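Local atomic coordinates of putative curved DNA-binding protein (PDB entry 4IPA), a protein that is a thermophilic Arx1, linked to ribosome biogenesis and related to the methionine aminopeptidases of family M24, and possibly binds DNA. Residues S88-I93 and N339-R344. Residues are numbered along the deposited sequence; the frame is centred on the assembly and turned at random.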
ATOM      1  N   SER A  88       4.243  -5.850   9.201  1.00 15.65           N
ATOM      2  CA  SER A  88       5.194  -4.864   9.698  1.00 17.17           C
ATOM      3  C   SER A  88       4.835  -4.350  11.087  1.00 17.69           C
ATOM      4  O   SER A  88       3.743  -3.816  11.296  1.00 13.19           O
ATOM      5  CB  SER A  88       5.307  -3.694   8.718  1.00 14.39           C
ATOM      6  OG  SER A  88       5.544  -4.178   7.411  1.00 17.70           O
ATOM      7  N   PRO A  89       5.764  -4.519  12.047  1.00 16.80           N
ATOM      8  CA  PRO A  89       5.552  -4.018  13.414  1.00 18.08           C
ATOM      9  C   PRO A  89       5.418  -2.488  13.494  1.00 20.17           C
ATOM     10  O   PRO A  89       5.473  -1.787  12.474  1.00 18.19           O
ATOM     11  CB  PRO A  89       6.798  -4.487  14.174  1.00 18.88           C
ATOM     12  CG  PRO A  89       7.322  -5.667  13.379  1.00 22.80           C
ATOM     13  CD  PRO A  89       6.998  -5.312  11.924  1.00 18.42           C
ATOM     14  N   ALA A  90       5.285  -2.006  14.730  1.00 18.74           N
ATOM     15  CA  ALA A  90       4.854  -0.654  15.061  1.00 16.94           C
ATOM     16  C   ALA A  90       5.547   0.483  14.322  1.00 18.41           C
ATOM     17  O   ALA A  90       4.873   1.329  13.716  1.00 16.95           O
ATOM     18  CB  ALA A  90       4.935  -0.434  16.576  1.00 20.71           C
ATOM     19  N   ALA A  91       6.871   0.533  14.394  1.00 12.59           N
ATOM     20  CA  ALA A  91       7.598   1.621  13.754  1.00 14.86           C
ATOM     21  C   ALA A  91       8.136   1.287  12.361  1.00 15.03           C
ATOM     22  O   ALA A  91       8.879   2.076  11.794  1.00 14.20           O
ATOM     23  CB  ALA A  91       8.727   2.130  14.647  1.00 15.80           C
ATOM     24  N   PHE A  92       7.747   0.146  11.805  1.00 13.95           N
ATOM     25  CA  PHE A  92       8.233  -0.228  10.474  1.00 17.76           C
ATOM     26  C   PHE A  92       7.420   0.449   9.362  1.00 18.54           C
ATOM     27  O   PHE A  92       6.191   0.383   9.360  1.00 15.27           O
ATOM     28  CB  PHE A  92       8.169  -1.744  10.276  1.00 17.79           C
ATOM     29  CG  PHE A  92       9.205  -2.520  11.058  1.00 22.49           C
ATOM     30  CD1 PHE A  92       9.366  -2.324  12.422  1.00 21.20           C
ATOM     31  CD2 PHE A  92       9.975  -3.483  10.433  1.00 23.72           C
ATOM     32  CE1 PHE A  92      10.300  -3.052  13.134  1.00 30.12           C
ATOM     33  CE2 PHE A  92      10.909  -4.217  11.142  1.00 30.40           C
ATOM     34  CZ  PHE A  92      11.074  -3.999  12.497  1.00 28.84           C
ATOM     35  N   ILE A  93       8.109   1.066   8.404  1.00 17.06           N
ATOM     36  CA  ILE A  93       7.439   1.661   7.247  1.00 17.99           C
ATOM     37  C   ILE A  93       7.541   0.782   5.996  1.00 18.13           C
ATOM     38  O   ILE A  93       6.530   0.381   5.434  1.00 17.51           O
ATOM     39  CB  ILE A  93       7.974   3.062   6.947  1.00 17.71           C
ATOM     40  CG1 ILE A  93       7.587   3.998   8.095  1.00 19.07           C
ATOM     41  CG2 ILE A  93       7.422   3.552   5.617  1.00 19.92           C
ATOM     42  CD1 ILE A  93       8.332   5.314   8.120  1.00 19.72           C
ATOM     43  N   ASN A 339      11.276   6.351  16.031  1.00 20.19           N
ATOM     44  CA  ASN A 339      10.933   5.029  16.543  1.00 17.43           C
ATOM     45  C   ASN A 339       9.536   5.002  17.135  1.00 18.06           C
ATOM     46  O   ASN A 339       9.234   4.189  18.002  1.00 22.05           O
ATOM     47  CB  ASN A 339      11.966   4.553  17.562  1.00 18.22           C
ATOM     48  CG  ASN A 339      13.226   4.025  16.906  1.00 21.44           C
ATOM     49  OD1 ASN A 339      13.471   2.816  16.900  1.00 27.70           O
ATOM     50  ND2 ASN A 339      14.022   4.922  16.330  1.00 18.96           N
ATOM     51  N   ALA A 340       8.684   5.893  16.641  1.00 19.12           N
ATOM     52  CA  ALA A 340       7.288   5.952  17.036  1.00 13.63           C
ATOM     53  C   ALA A 340       6.428   5.058  16.135  1.00 18.27           C
ATOM     54  O   ALA A 340       6.806   4.746  15.011  1.00 17.49           O
ATOM     55  CB  ALA A 340       6.813   7.375  16.960  1.00 18.24           C
ATOM     56  N   PRO A 341       5.266   4.633  16.632  1.00 16.16           N
ATOM     57  CA  PRO A 341       4.341   3.807  15.852  1.00 16.92           C
ATOM     58  C   PRO A 341       3.805   4.527  14.625  1.00 17.74           C
ATOM     59  O   PRO A 341       3.624   5.747  14.648  1.00 19.99           O
ATOM     60  CB  PRO A 341       3.195   3.554  16.835  1.00 17.02           C
ATOM     61  CG  PRO A 341       3.857   3.625  18.173  1.00 20.21           C
ATOM     62  CD  PRO A 341       4.834   4.761  18.029  1.00 19.00           C
ATOM     63  N   VAL A 342       3.567   3.767  13.563  1.00 15.13           N
ATOM     64  CA  VAL A 342       2.995   4.304  12.343  1.00 16.01           C
ATOM     65  C   VAL A 342       1.776   3.503  11.931  1.00 15.32           C
ATOM     66  O   VAL A 342       1.619   2.341  12.313  1.00 14.86           O
ATOM     67  CB  VAL A 342       4.002   4.325  11.174  1.00 18.16           C
ATOM     68  CG1 VAL A 342       5.264   5.079  11.579  1.00 13.87           C
ATOM     69  CG2 VAL A 342       4.315   2.903  10.704  1.00 14.39           C
ATOM     70  N   CYS A 343       0.911   4.148  11.159  1.00 14.97           N
ATOM     71  CA  CYS A 343      -0.300   3.540  10.660  1.00 15.22           C
ATOM     72  C   CYS A 343      -0.376   3.785   9.148  1.00 17.35           C
ATOM     73  O   CYS A 343      -0.051   4.873   8.689  1.00 16.88           O
ATOM     74  CB  CYS A 343      -1.490   4.161  11.391  1.00 15.41           C
ATOM     75  SG  CYS A 343      -3.094   3.486  10.970  1.00 18.39           S
ATOM     76  N   ARG A 344      -0.775   2.774   8.376  1.00 17.12           N
ATOM     77  CA  ARG A 344      -0.830   2.902   6.908  1.00 17.12           C
ATOM     78  C   ARG A 344      -2.072   2.246   6.310  1.00 16.96           C
ATOM     79  O   ARG A 344      -2.553   1.204   6.783  1.00 18.13           O
ATOM     80  CB  ARG A 344       0.424   2.302   6.234  1.00 17.38           C
ATOM     81  CG  ARG A 344       1.759   2.895   6.707  1.00 21.01           C
ATOM     82  CD  ARG A 344       2.937   2.497   5.788  1.00 20.30           C
ATOM     83  NE  ARG A 344       3.123   1.052   5.740  1.00 16.74           N
ATOM     84  CZ  ARG A 344       2.782   0.280   4.708  1.00 20.17           C
ATOM     85  NH1 ARG A 344       2.245   0.810   3.607  1.00 19.87           N
ATOM     86  NH2 ARG A 344       2.990  -1.024   4.775  1.00 14.59           N
TER
HETATM   87  O   HOH W   1       4.758  -0.711   7.097  1.00 17.04           O
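Ala90, in a type I beta turn from Pro89 to Phe92, docks on Val342 through a turn carbonyl bonded to a strand amide, and a water bridge to Arg344 extends the contact. It joins the loop after strand 79-88 to the start of inner strand 342-352 of the antiparallel sheet, some 246 residues further along the chain, in what family membership suggests is the pita-bread fold of M24 proteins. One direct hydrogen bond crosses between the two segments: Val342 N donates to Ala90 O over 2.8 Å, with an N-H...O angle of 156° and the donor tilted from the carbonyl plane. Pro341 CA adds a CA-H...O contact to Ala90 O at 3.3 Å. Lys117 NZ, from strand 115-124, hydrogen-bonds Pro89 O, Ala90 O and Val342 O, bridging the segments. The turn itself is closed by Phe92 N on Pro89 O. Ala91, its third residue, lays its CB against Ala340 O at 3.3 Å.

Val342 points toward the turn. With CG1 anti to the carbonyl carbon (chi1 -55°), CG2 falls between N and carbonyl carbon and meets Phe92 O and Ala90 O, each at 3.4 Å, while CG1 meets Ile93 CG1 at 4.3 Å. In Arg344 the chain bends at chi3 (-61°), bringing the guanidinium alongside Ile93. Ile93 O lies 3.5 Å from Arg344 NE, over the guanidinium face and badly placed for a hydrogen bond. A water makes the link instead: it accepts from Arg344 NE at 2.8 Å and donates to Phe92 O and Ile93 O. Arg344 NH1 is salt-bridged to Glu254 on neighbouring strand 250-258.

The loop is therefore gripped through its backbone carbonyls: Lys117 probably polarises those it binds, while Arg344, paired with Glu254, probably acts on Phe92 O and Ile93 O mainly through the water.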